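Local coordinates for protein acetylornithine aminotransferase (Aquifex aeolicus, PDB 2EH6) that catalyses the pyridoxal-phosphate-dependent transfer of an amino group between N(2)-acetyl-L-ornithine and 2-oxoglutarate in arginine biosynthesis, at residues Asp212-Gly217 / Ala238-Leu243; Lys88-Asn93 / Gly250-Arg255; Ser126-Thr131 / Gly175-Val180; Ile218-Glu223 / Arg352-Leu357; Ser134-Gly139 / Pro149-Phe154. All coordinates share one frame; numbering follows the deposited sequence.

Interaction 1: residues Asp212-Gly217 / Ala238-Leu243. With PLP (pyridoxal-5'-phosphate), chain C.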
# COMPACT_ATOMS: atom_id res chain seq x y z
N ASP A 212 8.47 15.03 0.85
CA ASP A 212 7.75 13.99 0.13
C ASP A 212 8.33 13.91 -1.28
O ASP A 212 8.05 14.77 -2.11
CB ASP A 212 6.26 14.36 0.05
CG ASP A 212 5.44 13.30 -0.66
OD1 ASP A 212 6.01 12.53 -1.46
OD2 ASP A 212 4.22 13.24 -0.43
N GLU A 213 9.15 12.90 -1.54
CA GLU A 213 9.74 12.75 -2.88
C GLU A 213 9.10 11.61 -3.68
O GLU A 213 9.71 11.06 -4.59
CB GLU A 213 11.25 12.55 -2.77
CG GLU A 213 11.96 13.80 -2.26
CD GLU A 213 13.01 14.33 -3.22
OE1 GLU A 213 12.86 14.12 -4.45
OE2 GLU A 213 13.96 14.97 -2.74
N VAL A 214 7.87 11.27 -3.34
CA VAL A 214 7.16 10.20 -4.04
C VAL A 214 7.09 10.48 -5.53
O VAL A 214 7.29 9.58 -6.34
CB VAL A 214 5.72 10.04 -3.48
CG1 VAL A 214 4.87 9.18 -4.43
CG2 VAL A 214 5.78 9.38 -2.11
N GLN A 215 6.83 11.73 -5.87
CA GLN A 215 6.73 12.15 -7.27
C GLN A 215 8.05 12.67 -7.85
O GLN A 215 8.39 12.37 -8.99
CB GLN A 215 5.65 13.22 -7.41
CG GLN A 215 5.66 13.94 -8.75
CD GLN A 215 4.62 13.44 -9.72
OE1 GLN A 215 3.62 14.12 -9.98
NE2 GLN A 215 4.83 12.24 -10.26
N THR A 216 8.78 13.46 -7.06
CA THR A 216 10.04 14.04 -7.53
C THR A 216 11.25 13.12 -7.42
O THR A 216 12.27 13.35 -8.07
CB THR A 216 10.41 15.31 -6.74
OG1 THR A 216 10.60 14.96 -5.36
CG2 THR A 216 9.32 16.37 -6.86
N GLY A 217 11.14 12.08 -6.61
CA GLY A 217 12.26 11.19 -6.40
C GLY A 217 12.69 10.25 -7.52
O GLY A 217 11.99 10.05 -8.52
N ALA A 238 10.14 10.66 1.68
CA ALA A 238 9.25 9.56 1.30
C ALA A 238 9.46 9.31 -0.19
O ALA A 238 9.60 10.25 -0.97
CB ALA A 238 7.79 9.94 1.58
N LEU A 239 9.48 8.04 -0.58
CA LEU A 239 9.70 7.67 -1.98
C LEU A 239 8.69 6.62 -2.41
O LEU A 239 8.19 5.87 -1.58
CB LEU A 239 11.10 7.09 -2.16
CG LEU A 239 12.31 7.97 -1.83
CD1 LEU A 239 13.53 7.09 -1.68
CD2 LEU A 239 12.52 9.02 -2.93
N ALA A 240 8.43 6.56 -3.71
CA ALA A 240 7.53 5.56 -4.28
C ALA A 240 7.47 5.75 -5.79
O ALA A 240 8.45 6.15 -6.41
CB ALA A 240 6.13 5.68 -3.67
N LYS A 241 6.31 5.47 -6.37
CA LYS A 241 6.11 5.60 -7.80
C LYS A 241 7.29 5.07 -8.64
O LYS A 241 7.53 3.86 -8.69
CB LYS A 241 5.80 7.06 -8.16
CG LYS A 241 4.43 7.52 -7.64
CD LYS A 241 3.92 8.77 -8.36
CE LYS A 241 2.44 9.05 -8.03
NZ LYS A 241 2.35 9.75 -6.73
N GLY A 242 8.02 5.99 -9.27
CA GLY A 242 9.14 5.63 -10.13
C GLY A 242 10.21 4.68 -9.61
O GLY A 242 10.95 4.08 -10.39
N LEU A 243 10.29 4.55 -8.29
CA LEU A 243 11.28 3.67 -7.65
C LEU A 243 11.16 2.21 -8.09
O LEU A 243 12.17 1.50 -8.19
CB LEU A 243 11.12 3.75 -6.13
CG LEU A 243 11.94 2.79 -5.27
CD1 LEU A 243 13.44 2.99 -5.53
CD2 LEU A 243 11.63 3.06 -3.80
N1 PLP C . 2.68 12.06 -2.40
C2 PLP C . 3.04 12.62 -3.57
C2A PLP C . 3.93 13.84 -3.58
C3 PLP C . 2.60 12.08 -4.79
O3 PLP C . 2.97 12.65 -5.98
C4 PLP C . 1.76 10.92 -4.77
C4A PLP C . 1.30 10.34 -6.05
C5 PLP C . 1.39 10.35 -3.48
C6 PLP C . 1.88 10.97 -2.32
C5A PLP C . 0.49 9.12 -3.39
O4P PLP C . 1.24 7.96 -3.76
P PLP C . 0.28 6.66 -3.67
O1P PLP C . 1.08 5.48 -4.07
O2P PLP C . -0.28 6.44 -2.20
O3P PLP C . -0.96 6.84 -4.68
O HOH W 1 9.93 8.22 -5.29
O HOH W 2 9.18 8.71 -8.30
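Asp212 and Ala238 pair as a parallel beta bridge, their CA atoms 4.8 Å apart, and just beyond it Glu213 N gives a weak, bent hydrogen bond to Ala238 O (2.7 Å, 129° at the hydrogen). The two chains then part. A water lies in the gap, accepting from Ala240 N and within hydrogen-bonding distance of Glu213 O. Val214 buries the largest area of any residue here: its CG2 packs on the CB of Ala238, while CG1 sits against Ala240 CB and 3.5 Å from Lys241 NZ. CG1 lies anti to the backbone N (chi1 166°), which also brings it over one face of the pyridoxal ring, 3.6 Å from C4 of the cofactor. The Lys241 side chain runs across Val214 at about a right angle, nearly extended until it bends at chi4, and its NZ is covalently joined to C4A of the cofactor at 1.4 Å. On the other segment, Asp212 OD1 closes an Asx turn by accepting from Val214 N (2.9 Å). This bond helps to set the rotation of the carboxylate, whose other oxygen, OD2, lies 2.8 Å from the pyridine N1 and is also hydrogen-bonded to His128. Gln215 CB comes 3.1 Å from the cofactor's O3. The linkage is consistent with the internal aldimine of fold type I aminotransferases. In that family the aspartate beside the ring nitrogen is held to favour a protonated pyridine, and the ring could then act as an electron sink for the carbanion formed during transamination.

Interaction 2: residues Lys88-Asn93 / Gly250-Arg255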
# COMPACT_ATOMS: atom_id res chain seq x y z
N LYS A 88 18.62 5.18 7.46
CA LYS A 88 18.04 3.84 7.35
C LYS A 88 16.75 3.92 6.53
O LYS A 88 16.19 5.00 6.33
CB LYS A 88 17.77 3.25 8.73
CG LYS A 88 19.05 2.94 9.53
CD LYS A 88 18.73 2.22 10.83
CE LYS A 88 20.00 1.84 11.58
NZ LYS A 88 20.95 1.08 10.73
N VAL A 89 16.28 2.77 6.09
CA VAL A 89 15.09 2.71 5.25
C VAL A 89 14.02 1.76 5.77
O VAL A 89 14.34 0.74 6.39
CB VAL A 89 15.48 2.24 3.81
CG1 VAL A 89 14.22 2.02 2.95
CG2 VAL A 89 16.40 3.26 3.17
N PHE A 90 12.76 2.11 5.53
CA PHE A 90 11.64 1.26 5.89
C PHE A 90 10.88 1.11 4.58
O PHE A 90 10.55 2.11 3.96
CB PHE A 90 10.69 1.90 6.91
CG PHE A 90 9.36 1.19 7.00
CD1 PHE A 90 9.27 -0.07 7.60
CD2 PHE A 90 8.22 1.74 6.41
CE1 PHE A 90 8.06 -0.77 7.60
CE2 PHE A 90 7.01 1.04 6.40
CZ PHE A 90 6.93 -0.22 7.00
N PHE A 91 10.59 -0.13 4.18
CA PHE A 91 9.89 -0.36 2.92
C PHE A 91 8.38 -0.52 3.04
O PHE A 91 7.89 -1.29 3.87
CB PHE A 91 10.47 -1.60 2.23
CG PHE A 91 11.83 -1.38 1.64
CD1 PHE A 91 12.00 -0.61 0.50
CD2 PHE A 91 12.96 -1.93 2.25
CE1 PHE A 91 13.27 -0.38 -0.04
CE2 PHE A 91 14.24 -1.71 1.72
CZ PHE A 91 14.39 -0.93 0.57
N ALA A 92 7.65 0.21 2.20
CA ALA A 92 6.19 0.15 2.19
C ALA A 92 5.74 -0.28 0.79
O ALA A 92 6.56 -0.78 0.00
CB ALA A 92 5.61 1.51 2.55
N ASN A 93 4.47 -0.07 0.45
CA ASN A 93 3.99 -0.50 -0.86
C ASN A 93 3.47 0.62 -1.73
O ASN A 93 3.13 0.39 -2.89
CB ASN A 93 2.87 -1.52 -0.69
CG ASN A 93 3.30 -2.72 0.10
OD1 ASN A 93 3.98 -3.60 -0.42
ND2 ASN A 93 2.93 -2.76 1.38
N GLY A 250 7.30 1.41 -1.97
CA GLY A 250 7.35 2.70 -1.32
C GLY A 250 8.40 2.61 -0.24
O GLY A 250 8.87 1.53 0.09
N ALA A 251 8.80 3.75 0.31
CA ALA A 251 9.78 3.74 1.37
C ALA A 251 10.03 5.10 1.96
O ALA A 251 9.73 6.13 1.34
CB ALA A 251 11.11 3.17 0.85
N ILE A 252 10.54 5.10 3.18
CA ILE A 252 10.93 6.35 3.80
C ILE A 252 12.39 6.11 4.14
O ILE A 252 12.80 4.98 4.44
CB ILE A 252 10.15 6.69 5.10
CG1 ILE A 252 10.32 5.58 6.13
CG2 ILE A 252 8.69 6.95 4.77
CD1 ILE A 252 9.83 5.99 7.52
N LEU A 253 13.18 7.17 4.03
CA LEU A 253 14.59 7.11 4.34
C LEU A 253 14.73 8.20 5.39
O LEU A 253 14.29 9.33 5.17
CB LEU A 253 15.44 7.44 3.11
CG LEU A 253 16.93 7.10 3.16
CD1 LEU A 253 17.56 7.34 1.80
CD2 LEU A 253 17.63 7.92 4.23
N ALA A 254 15.33 7.86 6.53
CA ALA A 254 15.49 8.82 7.61
C ALA A 254 16.91 8.78 8.15
O ALA A 254 17.51 7.71 8.26
CB ALA A 254 14.51 8.51 8.74
N ARG A 255 17.46 9.94 8.48
CA ARG A 255 18.81 9.95 9.00
C ARG A 255 18.84 9.11 10.28
O ARG A 255 17.83 8.99 10.98
CB ARG A 255 19.29 11.39 9.24
CG ARG A 255 18.51 12.20 10.24
CD ARG A 255 19.00 13.66 10.21
NE ARG A 255 18.39 14.47 11.25
CZ ARG A 255 18.65 14.34 12.55
NH1 ARG A 255 19.53 13.44 12.97
NH2 ARG A 255 18.02 15.10 13.43
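Ala92 N donates to Gly250 O at 2.8 Å, the shortest of six backbone hydrogen bonds between the two strands, although it reaches the oxygen from well above the carbonyl plane, 63° out of it. The return bond of this pair, Gly250 N to Ala92 O, is weak. Further along, Phe90 and Ile252 exchange two bonds, each lying in the plane of the accepting carbonyl, with Phe90 N 3.1 Å from Ile252 O. Lys88 and Ala254 also exchange a pair of bonds, Lys88 N standing 2.9 Å from Ala254 O. Val89 with Leu253 and Phe91 with Ala251 are the non-hydrogen-bonded pairs between them, where CA-H groups point at carbonyl oxygens instead. Within this subunit, strand 87-92 is the outermost strand of the seven-stranded mixed sheet of the fold type I large domain, and 250-255 is the one strand of that sheet running against the others. Its far side bonds to strand 236-239, while Val89 also makes backbone hydrogen bonds to the second subunit. On one face of the sheet, Val89 CG2 touches Leu253 CG at 3.9 Å, the two side chains crossing at a slant. Val89 CG1, anti to its own backbone N (chi1 173°), meets Ala251 CB at 3.9 Å and lies over the centre of the Phe91 ring. Helix 70-81 covers Val89 and Phe91. The other face carries Phe90 and Ile252, where Ile252 CG1 comes up at the edge of the phenyl ring, 3.8 Å from Phe90 CB, and helix 95-112 packs against both.

Interaction 3: residues Ser126-Thr131 / Gly175-Val180. With PLP (pyridoxal-5'-phosphate), chain C.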
# COMPACT_ATOMS: atom_id res chain seq x y z
N SER A 126 -0.83 20.83 -1.79
CA SER A 126 0.03 19.67 -1.66
C SER A 126 -0.80 18.40 -1.80
O SER A 126 -2.03 18.42 -1.66
CB SER A 126 0.72 19.66 -0.31
OG SER A 126 -0.21 19.41 0.73
N PHE A 127 -0.13 17.30 -2.10
CA PHE A 127 -0.80 16.01 -2.22
C PHE A 127 0.14 14.96 -1.67
O PHE A 127 1.21 14.74 -2.23
CB PHE A 127 -1.11 15.66 -3.67
CG PHE A 127 -1.90 14.40 -3.81
CD1 PHE A 127 -3.27 14.40 -3.60
CD2 PHE A 127 -1.26 13.18 -4.04
CE1 PHE A 127 -4.00 13.21 -3.61
CE2 PHE A 127 -1.97 11.99 -4.05
CZ PHE A 127 -3.35 12.00 -3.83
N HIS A 128 -0.25 14.32 -0.57
CA HIS A 128 0.60 13.32 0.06
C HIS A 128 -0.01 11.92 0.15
O HIS A 128 0.65 10.98 0.56
CB HIS A 128 1.00 13.80 1.46
CG HIS A 128 1.74 15.11 1.45
ND1 HIS A 128 2.96 15.27 0.84
CD2 HIS A 128 1.41 16.32 1.95
CE1 HIS A 128 3.35 16.53 0.96
NE2 HIS A 128 2.43 17.19 1.63
N GLY A 129 -1.27 11.79 -0.26
CA GLY A 129 -1.90 10.48 -0.20
C GLY A 129 -3.35 10.54 0.25
O GLY A 129 -3.83 11.58 0.71
N ARG A 130 -4.03 9.40 0.14
CA ARG A 130 -5.44 9.28 0.47
C ARG A 130 -5.78 8.57 1.78
O ARG A 130 -6.93 8.63 2.22
CB ARG A 130 -6.17 8.57 -0.66
CG ARG A 130 -6.05 9.24 -2.02
CD ARG A 130 -7.07 10.36 -2.20
NE ARG A 130 -7.24 10.67 -3.62
CZ ARG A 130 -8.27 11.34 -4.12
NH1 ARG A 130 -9.24 11.78 -3.33
NH2 ARG A 130 -8.34 11.56 -5.43
N THR A 131 -4.82 7.86 2.37
CA THR A 131 -5.10 7.19 3.64
C THR A 131 -5.15 8.32 4.69
O THR A 131 -4.58 9.38 4.47
CB THR A 131 -4.03 6.13 3.99
OG1 THR A 131 -2.72 6.69 3.86
CG2 THR A 131 -4.15 4.94 3.04
N GLY A 175 7.00 18.58 12.94
CA GLY A 175 7.70 18.69 11.68
C GLY A 175 6.95 19.42 10.59
O GLY A 175 5.76 19.74 10.73
N ILE A 176 7.66 19.68 9.51
CA ILE A 176 7.11 20.36 8.34
C ILE A 176 7.22 19.38 7.17
O ILE A 176 8.28 18.79 6.94
CB ILE A 176 7.91 21.64 8.02
CG1 ILE A 176 7.81 22.62 9.20
CG2 ILE A 176 7.39 22.29 6.75
CD1 ILE A 176 8.51 23.94 8.99
N ILE A 177 6.12 19.21 6.44
CA ILE A 177 6.05 18.29 5.30
C ILE A 177 5.93 19.09 4.00
O ILE A 177 5.04 19.94 3.88
CB ILE A 177 4.82 17.36 5.41
CG1 ILE A 177 4.84 16.65 6.76
CG2 ILE A 177 4.83 16.35 4.28
CD1 ILE A 177 3.56 15.87 7.06
N ILE A 178 6.78 18.80 3.03
CA ILE A 178 6.72 19.55 1.78
C ILE A 178 7.18 18.79 0.55
O ILE A 178 7.92 17.82 0.64
CB ILE A 178 7.60 20.82 1.93
CG1 ILE A 178 7.40 21.76 0.74
CG2 ILE A 178 9.07 20.42 2.07
CD1 ILE A 178 8.10 23.10 0.90
N GLU A 179 6.72 19.24 -0.62
CA GLU A 179 7.14 18.66 -1.89
C GLU A 179 8.03 19.74 -2.51
O GLU A 179 7.61 20.90 -2.57
CB GLU A 179 5.94 18.43 -2.82
CG GLU A 179 4.90 17.46 -2.29
CD GLU A 179 3.57 17.62 -2.98
OE1 GLU A 179 3.42 17.17 -4.14
OE2 GLU A 179 2.66 18.22 -2.36
N VAL A 180 9.24 19.39 -2.94
CA VAL A 180 10.13 20.38 -3.55
C VAL A 180 9.41 21.02 -4.73
O VAL A 180 9.53 22.23 -4.97
CB VAL A 180 11.45 19.72 -4.02
CG1 VAL A 180 12.28 20.71 -4.81
CG2 VAL A 180 12.24 19.24 -2.80
N1 PLP C . 2.68 12.06 -2.40
C2 PLP C . 3.04 12.62 -3.57
C2A PLP C . 3.93 13.84 -3.58
C3 PLP C . 2.60 12.08 -4.79
O3 PLP C . 2.97 12.65 -5.98
C4 PLP C . 1.76 10.92 -4.77
C4A PLP C . 1.30 10.34 -6.05
C5 PLP C . 1.39 10.35 -3.48
C6 PLP C . 1.88 10.97 -2.32
C5A PLP C . 0.49 9.12 -3.39
O4P PLP C . 1.24 7.96 -3.76
P PLP C . 0.28 6.66 -3.67
O1P PLP C . 1.08 5.48 -4.07
O2P PLP C . -0.28 6.44 -2.20
O3P PLP C . -0.96 6.84 -4.68
O HOH W 3 3.12 19.69 1.93
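Glu179 reaches across to the start of the 126-131 loop, where its OE2 accepts a hydrogen bond from Phe127 N (2.9 Å, 157° at the hydrogen). The donor stands above the carboxylate plane, 37° out of it, and the same oxygen is tucked close to CA and CB of Ser126. Glu179 OE1, the other branch, faces the cofactor, 3.4 Å from its methyl carbon C2A. The carboxylate therefore lies between the loop and the methyl-bearing side of the ring. Phe127 sends its side chain the opposite way, CG anti to the backbone N (chi1 -175°), and presents the edge of its phenyl ring to the cofactor, with CD2 3.8 Å from C4. Its own carbonyl O lies 3.1 Å from the cofactor's N1. Outside this shell, the imidazole of His128 packs against Ile177 and the stem of Glu179. Ile177 CG2 rests on one face of that ring in a CH-pi contact, 3.8 Å from its centroid, while Glu179 CG approaches His128 CE1 obliquely at 3.7 Å. A water in the plane of the imidazole joins His128 NE2 to Ile177 O, to which it donates. The opposite ring nitrogen, ND1, is hydrogen-bonded to Asp212 OD2. Ser126 OG bonds to Phe123 O and Gly139 N at the start of the loop. With both nitrogens engaged and one face covered, His128 has little freedom to rotate, consistent with a second-shell residue that helps to orient Asp212 toward the pyridine nitrogen and probably modulates the electrostatics there.

Interaction 4: residues Ile218-Glu223 / Arg352-Leu357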
# COMPACT_ATOMS: atom_id res chain seq x y z
N ILE A 218 13.87 9.68 -7.31
CA ILE A 218 14.47 8.72 -8.22
C ILE A 218 14.71 9.25 -9.64
O ILE A 218 14.27 8.66 -10.63
CB ILE A 218 13.63 7.42 -8.28
CG1 ILE A 218 13.12 7.05 -6.87
CG2 ILE A 218 14.47 6.27 -8.81
CD1 ILE A 218 14.22 6.87 -5.81
N GLY A 219 15.42 10.38 -9.72
CA GLY A 219 15.79 10.99 -10.99
C GLY A 219 14.81 11.85 -11.78
O GLY A 219 15.22 12.52 -12.73
N ARG A 220 13.54 11.84 -11.39
CA ARG A 220 12.52 12.61 -12.11
C ARG A 220 12.89 14.06 -12.45
O ARG A 220 12.56 14.55 -13.53
CB ARG A 220 11.20 12.58 -11.33
CG ARG A 220 10.10 13.47 -11.88
CD ARG A 220 9.78 13.18 -13.35
NE ARG A 220 9.34 11.80 -13.58
CZ ARG A 220 9.06 11.31 -14.79
NH1 ARG A 220 9.16 12.09 -15.85
NH2 ARG A 220 8.69 10.05 -14.93
N THR A 221 13.58 14.75 -11.54
CA THR A 221 13.94 16.14 -11.79
C THR A 221 15.38 16.39 -12.27
O THR A 221 15.79 17.55 -12.39
CB THR A 221 13.69 17.02 -10.54
OG1 THR A 221 14.66 16.70 -9.53
CG2 THR A 221 12.29 16.79 -10.00
N GLY A 222 16.13 15.34 -12.54
CA GLY A 222 17.50 15.54 -13.00
C GLY A 222 18.54 15.12 -11.98
O GLY A 222 19.70 14.90 -12.32
N GLU A 223 18.13 15.05 -10.72
CA GLU A 223 19.01 14.62 -9.64
C GLU A 223 18.33 13.41 -9.02
O GLU A 223 17.12 13.27 -9.11
CB GLU A 223 19.15 15.72 -8.58
CG GLU A 223 19.90 16.96 -9.05
CD GLU A 223 21.30 16.65 -9.55
OE1 GLU A 223 21.98 15.79 -8.94
OE2 GLU A 223 21.74 17.28 -10.54
N ARG A 352 0.51 18.54 -17.33
CA ARG A 352 1.68 17.98 -16.68
C ARG A 352 2.30 16.91 -17.57
O ARG A 352 1.58 16.09 -18.14
CB ARG A 352 1.28 17.37 -15.32
CG ARG A 352 2.39 16.63 -14.61
CD ARG A 352 1.99 16.18 -13.21
NE ARG A 352 0.67 15.55 -13.18
CZ ARG A 352 0.20 14.85 -12.14
NH1 ARG A 352 0.95 14.70 -11.05
NH2 ARG A 352 -1.01 14.33 -12.19
N PHE A 353 3.62 16.95 -17.71
CA PHE A 353 4.34 15.99 -18.55
C PHE A 353 5.29 15.18 -17.68
O PHE A 353 6.12 15.74 -16.98
CB PHE A 353 5.13 16.73 -19.63
CG PHE A 353 4.32 17.75 -20.39
CD1 PHE A 353 3.35 17.36 -21.30
CD2 PHE A 353 4.52 19.11 -20.16
CE1 PHE A 353 2.58 18.30 -21.98
CE2 PHE A 353 3.75 20.07 -20.82
CZ PHE A 353 2.77 19.66 -21.74
N LEU A 354 5.14 13.86 -17.72
CA LEU A 354 5.97 12.95 -16.94
C LEU A 354 6.40 11.78 -17.80
O LEU A 354 6.09 10.63 -17.51
CB LEU A 354 5.19 12.44 -15.73
CG LEU A 354 4.80 13.46 -14.67
CD1 LEU A 354 3.80 12.84 -13.69
CD2 LEU A 354 6.05 13.94 -13.94
N PRO A 355 7.14 12.05 -18.89
CA PRO A 355 7.58 10.95 -19.75
C PRO A 355 8.56 10.02 -19.05
O PRO A 355 9.12 10.37 -18.00
CB PRO A 355 8.23 11.69 -20.92
CG PRO A 355 8.81 12.91 -20.25
CD PRO A 355 7.66 13.34 -19.36
N PRO A 356 8.77 8.82 -19.60
CA PRO A 356 9.70 7.87 -18.97
C PRO A 356 11.07 8.55 -18.98
O PRO A 356 11.33 9.39 -19.84
CB PRO A 356 9.64 6.67 -19.91
CG PRO A 356 8.23 6.73 -20.43
CD PRO A 356 8.08 8.20 -20.74
N LEU A 357 11.93 8.20 -18.04
CA LEU A 357 13.23 8.86 -17.98
C LEU A 357 14.17 8.47 -19.12
O LEU A 357 15.23 9.08 -19.28
CB LEU A 357 13.87 8.61 -16.61
CG LEU A 357 12.99 9.04 -15.42
CD1 LEU A 357 13.78 8.90 -14.12
CD2 LEU A 357 12.52 10.50 -15.59
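Arg220 inserts its guanidinium between Leu354 and Leu357, and this is where the contact is tight. Leu354 CD2 lies over one face, toward the rim and 3.9 Å from Arg220 NE. Leu357 CD2 covers the centre of the opposite face, 3.6 Å from Arg220 CZ. The edge is used for polar bonding: Pro355 O lies near the guanidinium plane and accepts from Arg220 NH1 at 2.8 Å, with the donor in the carbonyl plane, and more weakly from Arg220 NH2 at 3.1 Å. NH1 has a second acceptor in Leu319 O. The side chain gets there by bending twice, at chi2 (56°) and chi3 (60°), which curls it and brings the guanidinium across Leu354 at about a right angle. With apolar carbons over both faces and carbonyls at the edge, this buried group is sandwiched and its orientation set, and it finds its hydrogen-bond acceptors in backbone oxygens. The remainder of the interface is looser. Leu357 CD1 touches only backbone there, 3.5 Å from Ile218 O and 3.9 Å from Gly219 C, while the Ile218 side chain leads off toward helix 275-308. Arg220 sits within the type I turn Gly219-Gly222, which takes the chain away from the partner segment; Glu223, just after it, is partly exposed. The contact joins two parts of this fold type I aminotransferase: the loop that leaves strand 208-212 of the cofactor-binding sheet, and the chain leaving strand 350-353 in the sheet of the small domain.

Interaction 5: residues Ser134-Gly139 / Pro149-Phe154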
# COMPACT_ATOMS: atom_id res chain seq x y z
N SER A 134 -1.93 10.56 5.61
CA SER A 134 -1.51 11.33 4.45
C SER A 134 -2.59 12.29 3.99
O SER A 134 -2.30 13.37 3.47
CB SER A 134 -1.16 10.39 3.29
OG SER A 134 -0.19 9.43 3.68
N LEU A 135 -3.85 11.89 4.17
CA LEU A 135 -4.96 12.74 3.77
C LEU A 135 -4.96 13.99 4.63
O LEU A 135 -5.29 15.08 4.16
CB LEU A 135 -6.29 12.00 3.93
CG LEU A 135 -7.52 12.76 3.45
CD1 LEU A 135 -7.37 13.10 1.97
CD2 LEU A 135 -8.78 11.92 3.67
N SER A 136 -4.58 13.84 5.90
CA SER A 136 -4.53 14.97 6.81
C SER A 136 -3.43 15.95 6.41
O SER A 136 -3.58 17.16 6.55
CB SER A 136 -4.33 14.49 8.24
OG SER A 136 -5.39 13.63 8.62
N ALA A 137 -2.32 15.41 5.89
CA ALA A 137 -1.20 16.25 5.46
C ALA A 137 -1.50 16.93 4.12
O ALA A 137 -0.94 17.99 3.82
CB ALA A 137 0.06 15.41 5.33
N THR A 138 -2.37 16.32 3.33
CA THR A 138 -2.74 16.86 2.03
C THR A 138 -3.53 18.15 2.22
O THR A 138 -4.62 18.14 2.79
CB THR A 138 -3.56 15.81 1.25
OG1 THR A 138 -2.72 14.69 0.96
CG2 THR A 138 -4.11 16.38 -0.04
N GLY A 139 -2.97 19.25 1.74
CA GLY A 139 -3.60 20.55 1.91
C GLY A 139 -4.64 20.92 0.87
O GLY A 139 -4.59 22.01 0.30
N PRO A 149 -13.78 13.43 11.05
CA PRO A 149 -12.55 14.13 11.43
C PRO A 149 -11.28 13.43 10.98
O PRO A 149 -11.19 12.20 11.01
CB PRO A 149 -12.65 14.20 12.95
CG PRO A 149 -13.29 12.89 13.27
CD PRO A 149 -14.40 12.81 12.24
N LEU A 150 -10.29 14.22 10.57
CA LEU A 150 -9.01 13.69 10.13
C LEU A 150 -8.11 13.54 11.35
O LEU A 150 -8.58 13.71 12.49
CB LEU A 150 -8.36 14.67 9.15
CG LEU A 150 -9.25 15.10 7.98
CD1 LEU A 150 -8.51 16.13 7.14
CD2 LEU A 150 -9.62 13.88 7.14
N VAL A 151 -6.84 13.22 11.13
CA VAL A 151 -5.91 13.09 12.24
C VAL A 151 -5.69 14.53 12.72
O VAL A 151 -5.45 15.42 11.92
CB VAL A 151 -4.56 12.50 11.81
CG1 VAL A 151 -3.61 12.44 13.00
CG2 VAL A 151 -4.77 11.10 11.23
N PRO A 152 -5.79 14.76 14.03
CA PRO A 152 -5.60 16.11 14.56
C PRO A 152 -4.16 16.58 14.46
O PRO A 152 -3.23 15.77 14.42
CB PRO A 152 -6.03 15.98 16.03
CG PRO A 152 -6.92 14.76 16.05
CD PRO A 152 -6.21 13.83 15.10
N GLY A 153 -3.97 17.90 14.39
CA GLY A 153 -2.63 18.45 14.36
C GLY A 153 -2.04 18.91 13.05
O GLY A 153 -0.85 19.21 13.01
N PHE A 154 -2.84 18.99 11.99
CA PHE A 154 -2.31 19.44 10.71
C PHE A 154 -2.85 20.81 10.29
O PHE A 154 -4.05 21.07 10.37
CB PHE A 154 -2.59 18.40 9.62
CG PHE A 154 -1.87 17.09 9.82
CD1 PHE A 154 -2.32 16.18 10.77
CD2 PHE A 154 -0.73 16.78 9.09
CE1 PHE A 154 -1.65 14.98 10.98
CE2 PHE A 154 -0.05 15.59 9.29
CZ PHE A 154 -0.51 14.68 10.24
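Ser136 stands at the centre of the contact and turns its two side-chain atoms to different partners. Its CB lies over one face of the Phe154 ring, offset toward the rim, in a CH-pi contact 3.9 Å from the centroid and 20° off the normal. Its OG, anti to the carbonyl carbon (chi1 -59°), points to the other arm of the 149-154 loop, where it accepts a hydrogen bond from Val151 N (2.9 Å, 149° at the hydrogen). The same hydroxyl is hydrogen-bonded to Tyr132 O one helical turn earlier, so it ties the loop to the helix backbone. Leu150 CB is packed close against that oxygen, 3.2 Å from Ser136 OG. Beyond it, Leu150 crosses Leu135 at about a right angle, the two CD2 atoms meeting at 4.1 Å. On the CD2-CE2 side of the ring, Phe154 CE2 is 4.0 Å from Ala137 CB, and Ala137 CA approaches CD2 obliquely. Phe154 CB meets Ser136 O at 3.5 Å, an oxygen also hydrogen-bonded to Tyr156 OH. The last turn of helix 132-137 is closed by Thr138, whose N and OG1 reach Ser134 O from opposite faces of its carbonyl plane. Across the dimer interface, Val151 packs on Pro149 of the second subunit. The loop thus curls round the end of the helix before entering strand 154-157, the outer strand of the large sheet. The buried serine hydroxyl gives the loop a polar attachment in otherwise apolar packing, satisfying Val151 N where the chain has no regular structure.

Interactions 1 and 3 hold the cofactor between them, their centres 11 Å apart, with Val214 and Phe127 on opposite faces of its ring; Asp212 OD2 and His128 ND1 meet at 2.7 Å. Interaction 2 continues the same sheet beyond interaction 1, with Leu239 N 2.7 Å from Ala251 O. Interaction 4 follows directly on the 212-217 loop, and Gln215 NE2 touches Leu354 CD1 at 3.6 Å, linking the cofactor-binding loop to the small domain. Interaction 5 adjoins interaction 3, with Thr138 OG1 2.9 Å from His128 N. Interactions 4 and 5 lie farthest apart, their centres about 28 Å from each other, and the cofactor site falls between them.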